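Local coordinates for ATP phosphoribosyltransferase (Methanobacterium thermoautotrophicum, PDB 2VD3), which probably catalyses the first and rate-controlling step of histidine biosynthesis, the magnesium-dependent condensation of ATP with 5-phosphoribose 1-diphosphate to PR-ATP and diphosphate, at residues Ala100-Thr105 against Met170-Val175; Gly215-Met220 against Val259-Val264; Ile57-Ala62 against Val77-Asp82. All coordinates share one frame; numbering follows the deposited sequence. Where two conformers were deposited one is given.

Contact 1: Ala100-Thr105 against Met170-Val175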
loop_
_atom_site.group_PDB
_atom_site.type_symbol
_atom_site.label_atom_id
_atom_site.label_comp_id
_atom_site.label_asym_id
_atom_site.label_seq_id
_atom_site.Cartn_x
_atom_site.Cartn_y
_atom_site.Cartn_z
ATOM N N ALA A 100 24.858 23.528 -1.078
ATOM C CA ALA A 100 26.137 22.983 -0.623
ATOM C C ALA A 100 26.067 22.578 0.854
ATOM O O ALA A 100 25.303 23.178 1.612
ATOM C CB ALA A 100 27.240 24.006 -0.835
ATOM N N PRO A 101 26.822 21.529 1.258
ATOM C CA PRO A 101 27.073 21.244 2.680
ATOM C C PRO A 101 27.363 22.528 3.446
ATOM O O PRO A 101 28.299 23.240 3.097
ATOM C CB PRO A 101 28.320 20.363 2.633
ATOM C CG PRO A 101 28.167 19.602 1.354
ATOM C CD PRO A 101 27.434 20.507 0.387
ATOM N N GLU A 102 26.555 22.826 4.464
ATOM C CA GLU A 102 26.580 24.146 5.111
ATOM C C GLU A 102 27.967 24.603 5.572
ATOM O O GLU A 102 28.259 25.796 5.559
ATOM C CB GLU A 102 25.568 24.224 6.265
ATOM C CG GLU A 102 26.017 23.585 7.584
ATOM C CD GLU A 102 24.883 23.451 8.590
ATOM O OE1 GLU A 102 23.697 23.512 8.182
ATOM O OE2 GLU A 102 25.176 23.275 9.790
ATOM N N ASP A 103 28.817 23.650 5.952
ATOM C CA ASP A 103 30.175 23.952 6.407
ATOM C C ASP A 103 31.172 24.198 5.270
ATOM O O ASP A 103 32.363 24.404 5.525
ATOM C CB ASP A 103 30.694 22.832 7.323
ATOM C CG ASP A 103 29.941 22.758 8.639
ATOM O OD1 ASP A 103 29.804 23.805 9.305
ATOM O OD2 ASP A 103 29.488 21.649 9.006
ATOM N N SER A 104 30.691 24.190 4.027
ATOM C CA SER A 104 31.582 24.314 2.871
ATOM C C SER A 104 32.135 25.725 2.669
ATOM O O SER A 104 31.553 26.713 3.136
ATOM C CB SER A 104 30.900 23.831 1.591
ATOM O OG SER A 104 31.794 23.895 0.495
ATOM N N THR A 105 33.272 25.790 1.978
ATOM C CA THR A 105 33.850 27.045 1.501
ATOM C C THR A 105 32.875 27.737 0.549
ATOM O O THR A 105 32.590 28.923 0.707
ATOM C CB THR A 105 35.227 26.802 0.819
ATOM O OG1 THR A 105 36.267 26.854 1.807
ATOM C CG2 THR A 105 35.520 27.837 -0.276
ATOM N N MET A 170 17.647 20.570 7.208
ATOM C CA MET A 170 17.586 19.285 7.909
ATOM C C MET A 170 18.760 18.380 7.536
ATOM O O MET A 170 19.294 17.668 8.383
ATOM C CB MET A 170 16.257 18.593 7.584
ATOM C CG MET A 170 15.703 17.684 8.674
ATOM S SD MET A 170 13.903 17.510 8.566
ATOM C CE MET A 170 13.677 17.035 6.844
ATOM N N ASN A 171 19.151 18.414 6.266
ATOM C CA ASN A 171 20.343 17.712 5.795
ATOM C C ASN A 171 21.593 18.579 5.894
ATOM O O ASN A 171 22.628 18.261 5.293
ATOM C CB ASN A 171 20.158 17.238 4.345
ATOM C CG ASN A 171 19.590 15.838 4.256
ATOM O OD1 ASN A 171 20.227 14.862 4.666
ATOM N ND2 ASN A 171 18.387 15.730 3.709
ATOM N N HIS A 172 21.485 19.670 6.652
ATOM C CA HIS A 172 22.582 20.620 6.841
ATOM C C HIS A 172 23.152 21.105 5.512
ATOM O O HIS A 172 24.341 20.937 5.221
ATOM C CB HIS A 172 23.669 20.033 7.749
ATOM C CG HIS A 172 23.283 19.997 9.194
ATOM N ND1 HIS A 172 23.865 20.813 10.138
ATOM C CD2 HIS A 172 22.351 19.266 9.849
ATOM C CE1 HIS A 172 23.321 20.573 11.318
ATOM N NE2 HIS A 172 22.398 19.640 11.169
ATOM N N LEU A 173 22.274 21.702 4.711
ATOM C CA LEU A 173 22.655 22.264 3.427
ATOM C C LEU A 173 22.190 23.708 3.327
ATOM O O LEU A 173 21.143 24.067 3.869
ATOM C CB LEU A 173 22.087 21.430 2.266
ATOM C CG LEU A 173 22.447 19.937 2.210
ATOM C CD1 LEU A 173 21.604 19.181 1.198
ATOM C CD2 LEU A 173 23.921 19.708 1.953
ATOM N N ARG A 174 22.978 24.523 2.632
ATOM C CA ARG A 174 22.664 25.929 2.409
ATOM C C ARG A 174 22.486 26.230 0.915
ATOM O O ARG A 174 23.304 25.808 0.090
ATOM C CB ARG A 174 23.771 26.793 3.010
ATOM C CG ARG A 174 23.652 28.282 2.741
ATOM C CD ARG A 174 24.888 29.041 3.223
ATOM N NE ARG A 174 26.095 28.702 2.467
ATOM C CZ ARG A 174 27.121 27.998 2.947
ATOM N NH1 ARG A 174 27.103 27.545 4.197
ATOM N NH2 ARG A 174 28.177 27.752 2.177
ATOM N N VAL A 175 21.416 26.955 0.580
ATOM C CA VAL A 175 21.146 27.388 -0.800
ATOM C C VAL A 175 22.207 28.393 -1.217
ATOM O O VAL A 175 22.355 29.436 -0.579
ATOM C CB VAL A 175 19.748 28.054 -0.943
ATOM C CG1 VAL A 175 19.534 28.584 -2.354
ATOM C CG2 VAL A 175 18.640 27.084 -0.578
#

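Contact 2: Gly215-Met220 against Val259-Val264. With IMD (imidazole), chain F.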
loop_
_atom_site.group_PDB
_atom_site.type_symbol
_atom_site.label_atom_id
_atom_site.label_comp_id
_atom_site.label_asym_id
_atom_site.label_seq_id
_atom_site.Cartn_x
_atom_site.Cartn_y
_atom_site.Cartn_z
ATOM N N GLY A 215 -8.293 33.340 -4.112
ATOM C CA GLY A 215 -8.228 34.363 -3.080
ATOM C C GLY A 215 -9.310 35.414 -3.231
ATOM O O GLY A 215 -9.178 36.523 -2.705
ATOM N N LYS A 216 -10.375 35.089 -3.961
ATOM C CA LYS A 216 -11.492 36.019 -4.110
ATOM C C LYS A 216 -12.766 35.373 -3.595
ATOM O O LYS A 216 -13.166 34.310 -4.071
ATOM C CB LYS A 216 -11.682 36.437 -5.579
ATOM C CG LYS A 216 -10.430 36.925 -6.295
ATOM C CD LYS A 216 -9.973 38.259 -5.751
ATOM C CE LYS A 216 -8.999 38.912 -6.690
ATOM N NZ LYS A 216 -8.076 39.788 -5.932
ATOM N N ARG A 217 -13.407 36.013 -2.628
ATOM C CA ARG A 217 -14.667 35.501 -2.098
ATOM C C ARG A 217 -15.742 36.570 -2.243
ATOM O O ARG A 217 -15.418 37.753 -2.398
ATOM C CB ARG A 217 -14.522 35.095 -0.625
ATOM C CG ARG A 217 -13.488 34.022 -0.308
ATOM C CD ARG A 217 -13.802 32.677 -0.961
ATOM N NE ARG A 217 -13.185 31.570 -0.227
ATOM C CZ ARG A 217 -11.930 31.145 -0.382
ATOM N NH1 ARG A 217 -11.481 30.133 0.356
ATOM N NH2 ARG A 217 -11.123 31.721 -1.264
ATOM N N LEU A 218 -17.009 36.152 -2.201
ATOM C CA LEU A 218 -18.143 37.085 -2.201
ATOM C C LEU A 218 -18.641 37.312 -0.768
ATOM O O LEU A 218 -19.213 36.405 -0.146
ATOM C CB LEU A 218 -19.283 36.579 -3.102
ATOM C CG LEU A 218 -20.587 37.389 -3.176
ATOM C CD1 LEU A 218 -20.415 38.650 -3.983
ATOM C CD2 LEU A 218 -21.724 36.545 -3.756
ATOM N N VAL A 219 -18.427 38.529 -0.266
ATOM C CA VAL A 219 -18.768 38.878 1.109
ATOM C C VAL A 219 -20.126 39.580 1.191
ATOM O O VAL A 219 -20.363 40.561 0.493
ATOM C CB VAL A 219 -17.647 39.723 1.771
ATOM C CG1 VAL A 219 -18.053 40.208 3.167
ATOM C CG2 VAL A 219 -16.371 38.908 1.847
ATOM N N MET A 220 -21.007 39.050 2.043
ATOM C CA MET A 220 -22.361 39.584 2.238
ATOM C C MET A 220 -22.583 39.971 3.698
ATOM O O MET A 220 -22.085 39.303 4.606
ATOM C CB MET A 220 -23.423 38.548 1.852
ATOM C CG MET A 220 -23.337 38.019 0.443
ATOM S SD MET A 220 -24.248 36.480 0.225
ATOM C CE MET A 220 -25.914 37.048 -0.091
ATOM N N VAL A 259 -14.427 40.368 -2.499
ATOM C CA VAL A 259 -13.276 40.859 -1.738
ATOM C C VAL A 259 -12.111 39.864 -1.787
ATOM O O VAL A 259 -12.320 38.656 -1.817
ATOM C CB VAL A 259 -13.636 41.244 -0.267
ATOM C CG1 VAL A 259 -15.073 41.751 -0.154
ATOM C CG2 VAL A 259 -13.415 40.093 0.681
ATOM N N ASP A 260 -10.888 40.382 -1.802
ATOM C CA ASP A 260 -9.710 39.533 -1.774
ATOM C C ASP A 260 -9.395 39.041 -0.364
ATOM O O ASP A 260 -9.587 39.775 0.600
ATOM C CB ASP A 260 -8.498 40.265 -2.344
ATOM C CG ASP A 260 -7.332 39.334 -2.577
ATOM O OD1 ASP A 260 -7.370 38.570 -3.563
ATOM O OD2 ASP A 260 -6.391 39.345 -1.763
ATOM N N GLU A 261 -8.888 37.812 -0.264
ATOM C CA GLU A 261 -8.552 37.184 1.021
ATOM C C GLU A 261 -7.541 37.948 1.883
ATOM O O GLU A 261 -7.580 37.840 3.106
ATOM C CB GLU A 261 -8.078 35.745 0.814
ATOM C CG GLU A 261 -9.192 34.783 0.398
ATOM C CD GLU A 261 -9.867 34.091 1.575
ATOM O OE1 GLU A 261 -9.819 32.844 1.620
ATOM O OE2 GLU A 261 -10.448 34.778 2.444
ATOM N N LYS A 262 -6.646 38.702 1.242
ATOM C CA LYS A 262 -5.729 39.609 1.940
ATOM C C LYS A 262 -6.476 40.646 2.770
ATOM O O LYS A 262 -5.961 41.128 3.777
ATOM C CB LYS A 262 -4.821 40.366 0.955
ATOM C CG LYS A 262 -3.887 39.511 0.111
ATOM C CD LYS A 262 -3.395 40.307 -1.101
ATOM C CE LYS A 262 -3.139 39.402 -2.301
ATOM N NZ LYS A 262 -3.123 40.166 -3.583
ATOM N N GLU A 263 -7.682 41.008 2.342
ATOM C CA GLU A 263 -8.382 42.109 2.986
ATOM C C GLU A 263 -9.474 41.696 3.977
ATOM O O GLU A 263 -9.881 42.521 4.791
ATOM C CB GLU A 263 -8.865 43.155 1.949
ATOM C CG GLU A 263 -10.234 42.919 1.283
ATOM C CD GLU A 263 -10.448 43.784 0.024
ATOM O OE1 GLU A 263 -10.082 43.336 -1.098
ATOM O OE2 GLU A 263 -11.006 44.905 0.156
ATOM N N VAL A 264 -9.908 40.432 3.955
ATOM C CA VAL A 264 -11.082 40.011 4.751
ATOM C C VAL A 264 -10.990 40.206 6.283
ATOM O O VAL A 264 -11.954 40.662 6.893
ATOM C CB VAL A 264 -11.634 38.586 4.371
ATOM C CG1 VAL A 264 -11.287 38.235 2.943
ATOM C CG2 VAL A 264 -11.134 37.501 5.305
HETATM N N1 IMD F . -2.739 40.869 7.219
HETATM C C2 IMD F . -3.531 41.793 6.631
HETATM N N3 IMD F . -3.661 41.479 5.322
HETATM C C4 IMD F . -2.950 40.356 5.082
HETATM C C5 IMD F . -2.366 39.972 6.280
#

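Contact 3: Ile57-Ala62 against Val77-Asp82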
loop_
_atom_site.group_PDB
_atom_site.type_symbol
_atom_site.label_atom_id
_atom_site.label_comp_id
_atom_site.label_asym_id
_atom_site.label_seq_id
_atom_site.Cartn_x
_atom_site.Cartn_y
_atom_site.Cartn_z
ATOM N N ILE A 57 4.502 14.293 -20.017
ATOM C CA ILE A 57 3.535 15.230 -20.586
ATOM C C ILE A 57 4.123 16.264 -21.584
ATOM O O ILE A 57 3.516 16.528 -22.617
ATOM C CB ILE A 57 2.683 15.896 -19.484
ATOM C CG1 ILE A 57 1.869 14.817 -18.745
ATOM C CG2 ILE A 57 1.786 16.966 -20.081
ATOM C CD1 ILE A 57 0.896 15.319 -17.680
ATOM N N PRO A 58 5.290 16.861 -21.284
ATOM C CA PRO A 58 5.844 17.740 -22.314
ATOM C C PRO A 58 5.947 17.072 -23.704
ATOM O O PRO A 58 5.461 17.632 -24.685
ATOM C CB PRO A 58 7.223 18.094 -21.754
ATOM C CG PRO A 58 7.031 18.039 -20.302
ATOM C CD PRO A 58 6.130 16.858 -20.072
ATOM N N GLU A 59 6.535 15.877 -23.769
ATOM C CA GLU A 59 6.656 15.129 -25.024
ATOM C C GLU A 59 5.322 14.703 -25.661
ATOM O O GLU A 59 5.149 14.869 -26.869
ATOM C CB GLU A 59 7.586 13.920 -24.857
ATOM C CG GLU A 59 9.067 14.308 -24.747
ATOM C CD GLU A 59 9.584 15.049 -25.970
ATOM O OE1 GLU A 59 10.061 14.384 -26.909
ATOM O OE2 GLU A 59 9.531 16.296 -25.995
ATOM N N PHE A 60 4.393 14.169 -24.861
ATOM C CA PHE A 60 3.075 13.797 -25.378
ATOM C C PHE A 60 2.394 14.979 -26.056
ATOM O O PHE A 60 1.722 14.822 -27.094
ATOM C CB PHE A 60 2.151 13.243 -24.281
ATOM C CG PHE A 60 2.575 11.906 -23.721
ATOM C CD1 PHE A 60 3.499 11.098 -24.387
ATOM C CD2 PHE A 60 2.022 11.440 -22.518
ATOM C CE1 PHE A 60 3.873 9.853 -23.853
ATOM C CE2 PHE A 60 2.384 10.204 -21.991
ATOM C CZ PHE A 60 3.310 9.410 -22.654
ATOM N N VAL A 61 2.566 16.158 -25.466
ATOM C CA VAL A 61 1.991 17.377 -26.010
ATOM C C VAL A 61 2.791 17.884 -27.206
ATOM O O VAL A 61 2.211 18.346 -28.187
ATOM C CB VAL A 61 1.833 18.472 -24.914
ATOM C CG1 VAL A 61 1.327 19.790 -25.506
ATOM C CG2 VAL A 61 0.889 17.983 -23.800
ATOM N N ALA A 62 4.115 17.777 -27.147
ATOM C CA ALA A 62 4.963 18.223 -28.263
ATOM C C ALA A 62 4.670 17.416 -29.528
ATOM O O ALA A 62 4.649 17.961 -30.629
ATOM C CB ALA A 62 6.444 18.129 -27.896
ATOM N N VAL A 77 10.947 22.416 -19.224
ATOM C CA VAL A 77 12.266 22.936 -19.551
ATOM C C VAL A 77 13.310 21.828 -19.671
ATOM O O VAL A 77 14.105 21.843 -20.613
ATOM C CB VAL A 77 12.723 24.038 -18.573
ATOM C CG1 VAL A 77 14.220 24.291 -18.706
ATOM C CG2 VAL A 77 11.953 25.321 -18.852
ATOM N N GLU A 78 13.287 20.869 -18.737
ATOM C CA GLU A 78 14.262 19.773 -18.727
ATOM C C GLU A 78 14.244 18.968 -20.026
ATOM O O GLU A 78 15.293 18.682 -20.607
ATOM C CB GLU A 78 14.043 18.852 -17.521
ATOM C CG GLU A 78 15.050 17.700 -17.408
ATOM C CD GLU A 78 16.465 18.152 -17.036
ATOM O OE1 GLU A 78 16.637 19.293 -16.548
ATOM O OE2 GLU A 78 17.406 17.353 -17.227
ATOM N N ARG A 79 13.045 18.616 -20.476
ATOM C CA ARG A 79 12.873 17.922 -21.746
ATOM C C ARG A 79 13.177 18.789 -22.948
ATOM O O ARG A 79 13.465 18.271 -24.027
ATOM C CB ARG A 79 11.438 17.432 -21.878
ATOM C CG ARG A 79 11.103 16.301 -20.970
ATOM C CD ARG A 79 11.527 14.997 -21.582
ATOM N NE ARG A 79 10.664 13.945 -21.076
ATOM C CZ ARG A 79 10.439 12.784 -21.672
ATOM N NH1 ARG A 79 9.630 11.906 -21.088
ATOM N NH2 ARG A 79 11.016 12.498 -22.834
ATOM N N GLY A 80 13.083 20.103 -22.777
ATOM C CA GLY A 80 13.234 21.021 -23.898
ATOM C C GLY A 80 12.208 20.786 -24.995
ATOM O O GLY A 80 12.460 21.095 -26.152
ATOM N N SER A 81 11.042 20.261 -24.612
ATOM C CA SER A 81 9.977 19.895 -25.551
ATOM C C SER A 81 9.420 21.105 -26.285
ATOM O O SER A 81 9.375 22.208 -25.728
ATOM C CB SER A 81 8.840 19.200 -24.795
ATOM O OG SER A 81 9.295 18.002 -24.174
ATOM N N ASP A 82 8.984 20.898 -27.525
ATOM C CA ASP A 82 8.447 21.987 -28.332
ATOM C C ASP A 82 6.941 22.112 -28.126
ATOM O O ASP A 82 6.144 21.432 -28.783
ATOM C CB ASP A 82 8.814 21.802 -29.803
ATOM C CG ASP A 82 8.060 22.744 -30.726
ATOM O OD1 ASP A 82 7.748 22.324 -31.853
ATOM O OD2 ASP A 82 7.768 23.893 -30.334
HETATM O O HOH W 1 6.277 19.695 -32.018
#

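Contact 1: Ala100-Thr105 against Met170-Val175
A100 and R174 form an antiparallel hydrogen-bonded pair where strands 94-101 and 173-188 meet at their ends. Its two backbone bonds are nearly straight, with R174 N 2.9 Å from A100 O and A100 N 3.0 Å from R174 O. P101 and L173 follow as a non-hydrogen-bonded pair. This is the compact part of the contact: A100 and L173 are buried, their side chains packing against L157 and I158 of strand 157-162, and L173 CD2 reaches back to within 3.9 Å of P101 CD.

Beyond P101 the chain leaves the sheet in a type I beta turn, and the looser side of the contact is polar and partly exposed. H172, the positive-phi residue of the Schellman motif closing helix 166-170, accepts a hydrogen bond from the backbone N-H of E102 through its carbonyl O. The same two residues also meet through their side chains. E102 CG lies between its own backbone N and carbonyl carbon (chi1 80°), and from there the extended chain carries the carboxylate to the imidazole, so that OE2 is 2.8 Å from H172 ND1. The two planes are 48° apart, and ND1 approaches from above the carboxylate. The H172 ring also stacks on H172 of a second subunit; bond and stack engage the same ring, which would restrict its rotation at this interface.

R174 reaches the turn from strand 173-188. Its chain bends at chi3 (66°), and NH1 gives a bent hydrogen bond to E102 O, whose 2.5 Å is doubtfully short, with the oxygen near the guanidinium plane.

Contact 2: Gly215-Met220 against Val259-Val264
R217 and V259 are joined by two backbone bonds as an antiparallel hydrogen-bonded pair, R217 N to V259 O at 3.0 Å and V259 N to R217 O at 2.8 Å, both close to linear. K216 and D260 make the adjoining non-hydrogen-bonded pair, and beyond it the ladder finishes with E261 N donating a hydrogen bond to G215 O. V219 and V259 add an apolar contact, their side chains crossing at about a right angle with the CG2 methyls 3.4 Å apart.

Charged side chains lie on both faces of this ladder end. On the face of K216 and D260, the lysine chain turns at chi2 (-69°) to bring NZ 2.8 Å from D260 OD1, which it meets from above the carboxylate plane. On the other, E261 OE1 sits over one face of the R217 guanidinium, 3.4 Å from NH2. No N-H points at it, so the attraction is of charge alone.

The next shell fixes these groups. D260 OD2 accepts from K262 N in an Asx turn, while D260 N donates to E263 OE1, so both carboxylates tie down the bend that leads from strand 252-260 into helix 264-272. R217 NE makes a salt bridge with E285 of a third subunit, and E261 OE1 another with R286 there. The beta-alpha-beta-beta-alpha-beta succession from strand 216-224 to strand 279-283, with strand order 2-3-1-4, gives a ferredoxin-like domain, consistent with its GlnB-like relatives.

D260 OD1 also lies 2.9 Å from G215 O, a second acceptor; K216, and K262 through a long salt bridge to OD2, are likely to offset this and keep the carboxylate charged, whereas R217 NE and E261 OE1 extend the charge pairing into the third subunit.

Contact 3: Ile57-Ala62 against Val77-Asp82
E59 and S81 meet through a short hydrogen bond, S81 OG donating to E59 OE2 at 2.5 Å. The serine comes in on the anti lone pair, the side of OE2 turned away from OE1. The same hydroxyl lies against the P58 ring, with OG 3.2 Å from P58 CB, so S81 is held between a carboxylate and an apolar edge of helix 57-63. A bound magnesium ion lies about 4 Å from the E59 side chain.

The glutamate reaches this position by folding: its chain bends at chi2 (-60°), which lays the CB-CG part over one face of the R79 guanidinium, with E59 CG 3.3 Å from R79 NH2. The carboxylate and guanidinium planes are 27° apart, yet the charges do not form a salt bridge, since E59 OE1 stays 4.6 Å from R79 NH2 and well out of the guanidinium plane. R79 directs its N-H groups to other partners: NE to A55 O, NH1 to D56, and NH2 to the carbonyl of E141 of a fifth subunit. With an alanine in place of E59, the S81 hydroxyl would probably lose its acceptor and the R79 guanidinium the CG that covers its face most closely.

Farther along, A62 CB packs on D82 O at 3.4 Å, and a water donates to both A62 O and D82 OD1.

G80, the first residue past helix 73-79 to leave helical geometry, has positive phi and turns S81 back toward helix 57-63. That helix forms the crossover of a beta-alpha-beta unit between strands 47-52 and 68-72, typical of the periplasmic-binding-protein-like fold of the HisG catalytic region.

In the fold
Along the chain contact 3 comes first, then contact 1, then contact 2, each closing before the next opens. Contacts 1 and 3 share the ATP phosphoribosyltransferase family region, with centres about 33 Å apart and nearest atoms about 17 Å apart. One large mixed sheet links them: strand 173-188, which enters contact 1, also pairs with strand 68-72, which joins the two helices of contact 3. Contact 2 lies in the C-terminal domain, its centre about 41 Å from that of contact 1 and 37 Å from that of contact 3, within a separate four-stranded antiparallel sheet near bound histidine. Contact 1 reaches the second subunit, contact 2 the third and fourth, contact 3 the fifth, so all three lie at interfaces of the six-chain assembly.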